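Local atomic coordinates of molinate hydrolase (PDB entry 4UB9), a protein that hydrolyses the thiocarbamate herbicide molinate and, as a member of the amidohydrolase family, binds zinc. Residues Asn78-Asp83 with Gly471-Phe476; Arg167-Gly172 with Tyr430-Glu435; Ala292-Ala297 with Ile316-Glu321. All blocks are in the same frame, centred on the assembly; numbering follows the deposited sequence.

Along the chain the three contacts close loops of decreasing size, contact 3 (292-297 with 316-321) falling within the span bracketed by contact 2 (167-172 with 430-435), and that within contact 1 (78-83 with 471-476). Contacts 1 and 2 reach the same mixed sheet, through strands 472-473 and 167-170; their centres are 25 Å apart and their nearest atoms about 7 Å. Contact 3 joins helices 286-294 and 313-322, its centre 22 Å from that of contact 2 and 42 Å from that of contact 1. The series thus runs from the small sheet holding strand 81-83 into the zinc-bearing TIM-barrel-type catalytic domain, and all three contacts lie away from the metal.

Contact 1: Asn78-Asp83 with Gly471-Phe476; sequences NIRQID and GREIDF
R80 and E473 form a salt bridge, NH2 of R80 lying 2.9 Å from OE1 of E473. The bond is bent, with an N-H...O angle of 138°, and the nitrogen approaches OE1 on the anti side of the carboxylate, somewhat out of its plane. OE1 alone takes part in the bridge, and the guanidinium and carboxylate planes stand 50° apart, unlike the coplanar two-oxygen pairing of a bidentate bridge. E473 reaches it with CG anti to the backbone N (chi1 -175°) and an extended chain beyond, whereas R80 is bent at chi2 and chi3 and meets the glutamate at about a right angle. The bend also carries NH2 over the base of the glutamate, 3.4 Å from CB of E473. The other carboxylate oxygen, OE2, is hydrogen-bonded to ND1 of H466 on strand 464-469; two partners therefore restrict the rotation of the carboxylate.

Packing adds a second layer. I82 comes at E473 from the opposite direction, and its CD1 touches the carboxylate group, 3.7 Å from both CD and OE1 of E473. The buried I82 thus packs against the carboxylate end of the pair, whereas R80 is an exposed residue. I82 also rests on H466 and V468, so its packing continues onto strand 464-469.

The backbones stay well apart, with CA of I82 9.1 Å from CA of E473, which rules out strand pairing: strand 81-83 instead bonds to strand 36-39, and strand 472-473 pairs with 464-469. Side chains alone bridge the four-strand sheet of the N-terminal part and the mixed sheet that 472-473 joins near the C-terminal end, consistent with the composite beta-sheet domain that N- and C-terminal parts build beside the barrel in many amidohydrolases.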
loop_
_atom_site.group_PDB
_atom_site.type_symbol
_atom_site.label_atom_id
_atom_site.label_comp_id
_atom_site.label_asym_id
_atom_site.label_seq_id
_atom_site.Cartn_x
_atom_site.Cartn_y
_atom_site.Cartn_z
ATOM N N ASN A 78 51.895 0.312 44.339
ATOM C CA ASN A 78 50.508 0.157 44.873
ATOM C C ASN A 78 49.394 0.842 44.026
ATOM O O ASN A 78 48.203 0.770 44.350
ATOM C CB ASN A 78 50.438 0.712 46.295
ATOM C CG ASN A 78 50.520 2.229 46.327
ATOM O OD1 ASN A 78 49.537 2.898 46.561
ATOM N ND2 ASN A 78 51.703 2.772 46.077
ATOM N N ILE A 79 49.818 1.521 42.960
ATOM C CA ILE A 79 48.935 2.190 42.000
ATOM C C ILE A 79 48.640 1.304 40.792
ATOM O O ILE A 79 49.533 0.701 40.213
ATOM C CB ILE A 79 49.531 3.534 41.516
ATOM C CG1 ILE A 79 49.543 4.573 42.653
ATOM C CG2 ILE A 79 48.760 4.068 40.316
ATOM C CD1 ILE A 79 48.206 4.788 43.353
ATOM N N ARG A 80 47.363 1.219 40.442
ATOM C CA ARG A 80 46.908 0.401 39.314
ATOM C C ARG A 80 47.576 0.878 38.041
ATOM O O ARG A 80 47.651 2.079 37.788
ATOM C CB ARG A 80 45.378 0.447 39.169
ATOM C CG ARG A 80 44.659 -0.739 39.792
ATOM C CD ARG A 80 44.854 -1.994 38.946
ATOM N NE ARG A 80 44.129 -1.928 37.668
ATOM C CZ ARG A 80 42.832 -2.184 37.513
ATOM N NH1 ARG A 80 42.084 -2.522 38.559
ATOM N NH2 ARG A 80 42.273 -2.094 36.308
ATOM N N GLN A 81 48.045 -0.054 37.224
ATOM C CA GLN A 81 48.788 0.322 36.022
ATOM C C GLN A 81 48.438 -0.476 34.826
ATOM O O GLN A 81 48.098 -1.646 34.914
ATOM C CB GLN A 81 50.282 0.088 36.206
ATOM C CG GLN A 81 50.892 0.763 37.398
ATOM C CD GLN A 81 52.408 0.621 37.414
ATOM O OE1 GLN A 81 53.032 0.304 36.394
ATOM N NE2 GLN A 81 53.001 0.871 38.581
ATOM N N ILE A 82 48.658 0.121 33.680
ATOM C CA ILE A 82 48.527 -0.609 32.444
ATOM C C ILE A 82 49.847 -0.497 31.734
ATOM O O ILE A 82 50.381 0.599 31.534
ATOM C CB ILE A 82 47.374 -0.075 31.570
ATOM C CG1 ILE A 82 46.030 -0.461 32.201
ATOM C CG2 ILE A 82 47.444 -0.622 30.150
ATOM C CD1 ILE A 82 44.837 0.315 31.649
ATOM N N ASP A 83 50.319 -1.635 31.273
ATOM C CA ASP A 83 51.544 -1.673 30.545
ATOM C C ASP A 83 51.294 -1.406 29.063
ATOM O O ASP A 83 50.861 -2.286 28.321
ATOM C CB ASP A 83 52.235 -3.025 30.730
ATOM C CG ASP A 83 53.549 -3.122 29.961
ATOM O OD1 ASP A 83 54.143 -2.069 29.614
ATOM O OD2 ASP A 83 53.995 -4.259 29.715
ATOM N N GLY A 471 39.616 7.273 34.611
ATOM C CA GLY A 471 40.646 6.515 35.334
ATOM C C GLY A 471 40.275 5.122 35.813
ATOM O O GLY A 471 41.015 4.489 36.569
ATOM N N ARG A 472 39.123 4.651 35.365
ATOM C CA ARG A 472 38.622 3.353 35.759
ATOM C C ARG A 472 38.674 2.455 34.565
ATOM O O ARG A 472 38.161 2.786 33.507
ATOM C CB ARG A 472 37.202 3.512 36.223
ATOM C CG ARG A 472 36.519 2.223 36.633
ATOM C CD ARG A 472 35.129 2.561 37.128
ATOM N NE ARG A 472 34.201 1.777 36.333
ATOM C CZ ARG A 472 33.403 2.235 35.383
ATOM N NH1 ARG A 472 33.323 3.516 35.091
ATOM N NH2 ARG A 472 32.648 1.382 34.743
ATOM N N GLU A 473 39.388 1.360 34.690
ATOM C CA GLU A 473 39.516 0.445 33.572
ATOM C C GLU A 473 38.226 -0.329 33.445
ATOM O O GLU A 473 37.627 -0.743 34.409
ATOM C CB GLU A 473 40.712 -0.516 33.705
ATOM C CG GLU A 473 40.910 -1.391 32.449
ATOM C CD GLU A 473 42.215 -2.199 32.413
ATOM O OE1 GLU A 473 42.941 -2.260 33.456
ATOM O OE2 GLU A 473 42.536 -2.740 31.321
ATOM N N ILE A 474 37.877 -0.597 32.211
ATOM C CA ILE A 474 36.632 -1.239 31.883
ATOM C C ILE A 474 36.877 -2.650 31.386
ATOM O O ILE A 474 37.682 -2.859 30.477
ATOM C CB ILE A 474 35.911 -0.456 30.737
ATOM C CG1 ILE A 474 35.747 1.026 31.085
ATOM C CG2 ILE A 474 34.559 -1.077 30.412
ATOM C CD1 ILE A 474 34.984 1.310 32.364
ATOM N N ASP A 475 36.104 -3.597 31.898
ATOM C CA ASP A 475 36.055 -4.962 31.278
ATOM C C ASP A 475 35.209 -4.927 29.993
ATOM O O ASP A 475 34.060 -5.381 29.952
ATOM C CB ASP A 475 35.542 -6.035 32.248
ATOM C CG ASP A 475 35.492 -7.400 31.618
ATOM O OD1 ASP A 475 36.074 -7.604 30.507
ATOM O OD2 ASP A 475 34.816 -8.272 32.208
ATOM N N PHE A 476 35.797 -4.382 28.938
ATOM C CA PHE A 476 34.992 -3.979 27.786
ATOM C C PHE A 476 34.429 -5.172 27.037
ATOM O O PHE A 476 33.307 -5.110 26.537
ATOM C CB PHE A 476 35.692 -2.958 26.871
ATOM C CG PHE A 476 36.919 -3.447 26.208
ATOM C CD1 PHE A 476 38.129 -3.421 26.879
ATOM C CD2 PHE A 476 36.890 -3.854 24.891
ATOM C CE1 PHE A 476 39.283 -3.862 26.258
ATOM C CE2 PHE A 476 38.035 -4.284 24.260
ATOM C CZ PHE A 476 39.235 -4.291 24.941
#

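Contact 2: Arg167-Gly172 with Tyr430-Glu435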
loop_
_atom_site.group_PDB
_atom_site.type_symbol
_atom_site.label_atom_id
_atom_site.label_comp_id
_atom_site.label_asym_id
_atom_site.label_seq_id
_atom_site.Cartn_x
_atom_site.Cartn_y
_atom_site.Cartn_z
ATOM N N ARG A 167 29.566 8.067 28.477
ATOM C CA ARG A 167 28.778 9.178 28.966
ATOM C C ARG A 167 28.001 9.772 27.786
ATOM O O ARG A 167 28.430 9.745 26.615
ATOM C CB ARG A 167 29.562 10.223 29.734
ATOM C CG ARG A 167 30.302 11.232 28.923
ATOM C CD ARG A 167 30.948 12.284 29.826
ATOM N NE ARG A 167 31.947 11.689 30.692
ATOM C CZ ARG A 167 33.110 11.159 30.306
ATOM N NH1 ARG A 167 33.504 11.169 29.036
ATOM N NH2 ARG A 167 33.918 10.620 31.219
ATOM N N ILE A 168 26.835 10.253 28.133
ATOM C CA ILE A 168 25.859 10.731 27.190
ATOM C C ILE A 168 25.594 12.205 27.328
ATOM O O ILE A 168 25.398 12.724 28.415
ATOM C CB ILE A 168 24.522 10.047 27.411
ATOM C CG1 ILE A 168 24.661 8.549 27.257
ATOM C CG2 ILE A 168 23.491 10.549 26.391
ATOM C CD1 ILE A 168 23.411 7.798 27.663
ATOM N N PHE A 169 25.551 12.856 26.185
ATOM C CA PHE A 169 24.935 14.173 26.046
ATOM C C PHE A 169 23.903 14.119 24.933
ATOM O O PHE A 169 24.127 13.492 23.914
ATOM C CB PHE A 169 25.987 15.234 25.749
ATOM C CG PHE A 169 27.015 15.329 26.811
ATOM C CD1 PHE A 169 26.706 15.846 28.065
ATOM C CD2 PHE A 169 28.322 14.861 26.565
ATOM C CE1 PHE A 169 27.667 15.911 29.088
ATOM C CE2 PHE A 169 29.272 14.908 27.573
ATOM C CZ PHE A 169 28.953 15.443 28.835
ATOM N N PHE A 170 22.780 14.812 25.128
ATOM C CA PHE A 170 21.685 14.684 24.185
ATOM C C PHE A 170 20.970 15.975 23.760
ATOM O O PHE A 170 20.999 16.978 24.446
ATOM C CB PHE A 170 20.705 13.667 24.709
ATOM C CG PHE A 170 20.064 14.056 25.981
ATOM C CD1 PHE A 170 19.075 15.024 25.998
ATOM C CD2 PHE A 170 20.397 13.428 27.151
ATOM C CE1 PHE A 170 18.459 15.369 27.197
ATOM C CE2 PHE A 170 19.788 13.759 28.347
ATOM C CZ PHE A 170 18.813 14.724 28.382
ATOM N N ALA A 171 20.353 15.902 22.590
ATOM C CA ALA A 171 19.455 16.945 22.074
ATOM C C ALA A 171 18.025 16.761 22.493
ATOM O O ALA A 171 17.233 17.699 22.444
ATOM C CB ALA A 171 19.469 16.952 20.554
ATOM N N GLY A 172 17.669 15.526 22.779
ATOM C CA GLY A 172 16.258 15.105 22.876
ATOM C C GLY A 172 15.737 14.873 21.471
ATOM O O GLY A 172 16.294 14.089 20.698
ATOM N N TYR A 430 30.941 20.661 20.255
ATOM C CA TYR A 430 29.940 20.595 21.320
ATOM C C TYR A 430 30.353 21.392 22.574
ATOM O O TYR A 430 29.666 21.396 23.603
ATOM C CB TYR A 430 29.637 19.151 21.667
ATOM C CG TYR A 430 28.750 18.366 20.692
ATOM C CD1 TYR A 430 27.371 18.523 20.697
ATOM C CD2 TYR A 430 29.282 17.424 19.821
ATOM C CE1 TYR A 430 26.560 17.811 19.830
ATOM C CE2 TYR A 430 28.471 16.708 18.939
ATOM C CZ TYR A 430 27.110 16.884 18.958
ATOM O OH TYR A 430 26.306 16.164 18.129
ATOM N N ARG A 431 31.498 22.057 22.470
ATOM C CA ARG A 431 32.023 22.947 23.561
ATOM C C ARG A 431 32.288 22.158 24.842
ATOM O O ARG A 431 31.928 22.563 25.925
ATOM C CB ARG A 431 31.104 24.172 23.753
ATOM C CG ARG A 431 30.937 24.935 22.423
ATOM C CD ARG A 431 30.549 26.402 22.528
ATOM N NE ARG A 431 29.270 26.571 23.225
ATOM C CZ ARG A 431 28.104 26.975 22.692
ATOM N NH1 ARG A 431 27.981 27.301 21.401
ATOM N NH2 ARG A 431 27.036 27.037 23.484
ATOM N N LYS A 432 32.890 20.985 24.658
ATOM C CA LYS A 432 33.259 20.107 25.753
ATOM C C LYS A 432 34.746 19.843 25.754
ATOM O O LYS A 432 35.215 19.019 26.530
ATOM C CB LYS A 432 32.586 18.759 25.648
ATOM C CG LYS A 432 31.070 18.783 25.715
ATOM C CD LYS A 432 30.610 19.058 27.114
ATOM C CE LYS A 432 29.113 19.073 27.118
ATOM N NZ LYS A 432 28.664 19.315 28.504
ATOM N N PHE A 433 35.489 20.566 24.946
ATOM C CA PHE A 433 36.934 20.307 24.807
ATOM C C PHE A 433 37.752 20.664 26.050
ATOM O O PHE A 433 38.843 20.165 26.241
ATOM C CB PHE A 433 37.511 21.015 23.587
ATOM C CG PHE A 433 38.868 20.504 23.181
ATOM C CD1 PHE A 433 39.071 19.161 22.900
ATOM C CD2 PHE A 433 39.971 21.385 23.102
ATOM C CE1 PHE A 433 40.334 18.698 22.534
ATOM C CE2 PHE A 433 41.227 20.931 22.712
ATOM C CZ PHE A 433 41.422 19.585 22.458
ATOM N N ASP A 434 37.204 21.516 26.892
ATOM C CA ASP A 434 37.790 21.800 28.210
ATOM C C ASP A 434 37.798 20.546 29.101
ATOM O O ASP A 434 38.623 20.433 29.969
ATOM C CB ASP A 434 37.081 22.976 28.913
ATOM C CG ASP A 434 35.560 22.761 29.065
ATOM O OD1 ASP A 434 34.922 22.080 28.211
ATOM O OD2 ASP A 434 34.987 23.286 30.038
ATOM N N GLU A 435 36.939 19.579 28.837
ATOM C CA GLU A 435 36.823 18.379 29.667
ATOM C C GLU A 435 37.176 17.049 29.051
ATOM O O GLU A 435 37.526 16.100 29.765
ATOM C CB GLU A 435 35.416 18.249 30.146
ATOM C CG GLU A 435 35.070 19.356 31.084
ATOM C CD GLU A 435 34.232 18.849 32.217
ATOM O OE1 GLU A 435 34.416 19.344 33.349
ATOM O OE2 GLU A 435 33.392 17.964 31.969
#
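The backbones of F169, on strand 167-170, and of the loop following helix 424-429 keep a wide spacing, the nearest CA atoms being those of F169 and Y430 at 9.4 Å, and the contact is made by the side chains of F169 and K432. These extend from opposite directions and meet with the end of the lysine over one face of the phenyl ring. CE of K432 sits almost on the ring normal, 3.9 Å from the centroid of the F169 ring and 8° off that normal, a CH-pi contact. NZ of K432 is displaced toward one side of the ring, 4.0 Å from the same centroid and 29° off the normal, which still qualifies as cation-pi; its closest ring atom is CE1 of F169, at 3.6 Å.

Strand 167-170 runs parallel to strand 138-143 in the beta/alpha-barrel framework of the amidohydrolase family, and the contact joins that framework to the loop leading from helix 424-429 toward strand 447-450. The loop leaves the helix through a Schellman motif in which R431 takes positive phi, and K432 follows directly. A bend at chi2 (-73°), with the chain extended from there to NZ, brings the lysine end across the ring.

Around the pair, the F169 side chain touches T140 and that of K432 touches F142, both on strand 138-143, while Y430 stacks on F142 and hydrogen-bonds through OH to the carbonyl of G96. R167 begins strand 167-170, and its guanidinium forms salt bridges with D446 and E470.

Contact 3: Ala292-Ala297 with Ile316-Glu321; sequences AIERDA and IEKLLE
I293 and L319 pack between two helices of the beta/alpha-barrel-type catalytic domain, 286-294 and 313-322, which flank strand 299-301 along the chain. The closest pair of CA atoms, those of I293 and L319, is 7.3 Å apart. The close-packed side is apolar: CD1 of I293 lies 3.9 Å from CD2 of L319, the two side chains crossing at about a right angle, and both residues also rest on M300 of the strand. In I293, CG1 lies anti to the carbonyl carbon and the chain continues extended to CD1, which meets the leucine; CG2 is left to touch the lysine, 4.0 Å from CB of K318.

The outer side is polar and more exposed. E294 folds at chi2 (-56°) to bring its carboxylate back to the neighbouring helix, whereas K318 stays extended and crosses the E294 side chain at about a right angle. Besides E294, NZ of K318 hydrogen-bonds OD1 of N290, one turn earlier on the helix of E294, and makes a weaker, long ion pair with E314. In the salt bridge itself, NZ of K318 stands 2.9 Å from OE2 of E294, approaching from above the carboxylate plane by 35°.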
loop_
_atom_site.group_PDB
_atom_site.type_symbol
_atom_site.label_atom_id
_atom_site.label_comp_id
_atom_site.label_asym_id
_atom_site.label_seq_id
_atom_site.Cartn_x
_atom_site.Cartn_y
_atom_site.Cartn_z
ATOM N N ALA A 292 22.169 27.050 7.248
ATOM C CA ALA A 292 22.767 26.634 8.511
ATOM C C ALA A 292 24.087 27.392 8.785
ATOM O O ALA A 292 24.402 27.789 9.916
ATOM C CB ALA A 292 23.011 25.153 8.509
ATOM N N ILE A 293 24.855 27.528 7.747
ATOM C CA ILE A 293 26.127 28.238 7.818
ATOM C C ILE A 293 25.906 29.700 8.222
ATOM O O ILE A 293 26.578 30.235 9.090
ATOM C CB ILE A 293 26.823 28.192 6.450
ATOM C CG1 ILE A 293 27.410 26.799 6.215
ATOM C CG2 ILE A 293 27.957 29.205 6.392
ATOM C CD1 ILE A 293 27.819 26.546 4.785
ATOM N N GLU A 294 24.901 30.313 7.605
ATOM C CA GLU A 294 24.579 31.695 7.884
ATOM C C GLU A 294 24.050 31.928 9.299
ATOM O O GLU A 294 24.008 33.040 9.746
ATOM C CB GLU A 294 23.584 32.241 6.846
ATOM C CG GLU A 294 24.248 32.565 5.501
ATOM C CD GLU A 294 25.424 33.548 5.616
ATOM O OE1 GLU A 294 25.269 34.569 6.314
ATOM O OE2 GLU A 294 26.490 33.316 5.004
ATOM N N ARG A 295 23.656 30.870 9.993
ATOM C CA ARG A 295 23.296 30.947 11.417
ATOM C C ARG A 295 24.455 30.560 12.332
ATOM O O ARG A 295 24.273 30.397 13.526
ATOM C CB ARG A 295 22.117 30.023 11.721
ATOM C CG ARG A 295 20.840 30.271 10.926
ATOM C CD ARG A 295 20.386 31.658 11.136
ATOM N NE ARG A 295 19.025 31.946 10.684
ATOM C CZ ARG A 295 18.667 32.076 9.416
ATOM N NH1 ARG A 295 19.531 31.814 8.423
ATOM N NH2 ARG A 295 17.428 32.469 9.148
ATOM N N ASP A 296 25.647 30.386 11.762
ATOM C CA ASP A 296 26.823 29.992 12.547
ATOM C C ASP A 296 26.539 28.778 13.446
ATOM O O ASP A 296 26.849 28.758 14.620
ATOM C CB ASP A 296 27.339 31.170 13.394
ATOM C CG ASP A 296 27.795 32.356 12.535
ATOM O OD1 ASP A 296 28.646 32.189 11.630
ATOM O OD2 ASP A 296 27.318 33.466 12.792
ATOM N N ALA A 297 25.958 27.757 12.856
ATOM C CA ALA A 297 25.676 26.510 13.574
ATOM C C ALA A 297 26.948 25.954 14.189
ATOM O O ALA A 297 28.001 25.973 13.577
ATOM C CB ALA A 297 25.093 25.497 12.636
ATOM N N ILE A 316 31.933 26.054 0.282
ATOM C CA ILE A 316 33.118 25.506 0.935
ATOM C C ILE A 316 33.941 26.636 1.494
ATOM O O ILE A 316 34.461 26.554 2.628
ATOM C CB ILE A 316 33.940 24.660 -0.025
ATOM C CG1 ILE A 316 33.239 23.311 -0.247
ATOM C CG2 ILE A 316 35.322 24.425 0.531
ATOM C CD1 ILE A 316 33.853 22.463 -1.337
ATOM N N GLU A 317 34.066 27.713 0.724
ATOM C CA GLU A 317 34.850 28.890 1.181
ATOM C C GLU A 317 34.278 29.555 2.426
ATOM O O GLU A 317 35.005 29.945 3.332
ATOM C CB GLU A 317 35.005 29.906 0.055
ATOM C CG GLU A 317 36.106 29.511 -0.925
ATOM C CD GLU A 317 35.835 30.092 -2.317
ATOM O OE1 GLU A 317 36.308 29.503 -3.304
ATOM O OE2 GLU A 317 35.133 31.134 -2.426
ATOM N N LYS A 318 32.966 29.588 2.523
ATOM C CA LYS A 318 32.339 30.040 3.779
ATOM C C LYS A 318 32.698 29.161 4.981
ATOM O O LYS A 318 32.863 29.651 6.097
ATOM C CB LYS A 318 30.834 30.055 3.676
ATOM C CG LYS A 318 30.275 31.092 2.744
ATOM C CD LYS A 318 28.787 31.285 2.995
ATOM C CE LYS A 318 28.108 32.042 1.866
ATOM N NZ LYS A 318 26.733 32.440 2.301
ATOM N N LEU A 319 32.769 27.859 4.757
ATOM C CA LEU A 319 33.077 26.943 5.845
ATOM C C LEU A 319 34.499 27.204 6.341
ATOM O O LEU A 319 34.781 27.183 7.554
ATOM C CB LEU A 319 32.956 25.480 5.395
ATOM C CG LEU A 319 31.533 24.949 5.201
ATOM C CD1 LEU A 319 31.535 23.592 4.518
ATOM C CD2 LEU A 319 30.802 24.836 6.525
ATOM N N LEU A 320 35.389 27.410 5.395
ATOM C CA LEU A 320 36.799 27.691 5.702
ATOM C C LEU A 320 36.932 29.032 6.408
ATOM O O LEU A 320 37.530 29.142 7.462
ATOM C CB LEU A 320 37.622 27.713 4.428
ATOM C CG LEU A 320 37.790 26.314 3.812
ATOM C CD1 LEU A 320 38.407 26.423 2.430
ATOM C CD2 LEU A 320 38.603 25.363 4.692
ATOM N N GLU A 321 36.291 30.036 5.848
ATOM C CA GLU A 321 36.392 31.374 6.372
ATOM C C GLU A 321 35.799 31.428 7.796
ATOM O O GLU A 321 36.396 31.977 8.678
ATOM C CB GLU A 321 35.704 32.348 5.386
ATOM C CG GLU A 321 35.968 33.827 5.634
ATOM C CD GLU A 321 34.940 34.477 6.557
ATOM O OE1 GLU A 321 33.731 34.119 6.497
ATOM O OE2 GLU A 321 35.343 35.362 7.355
#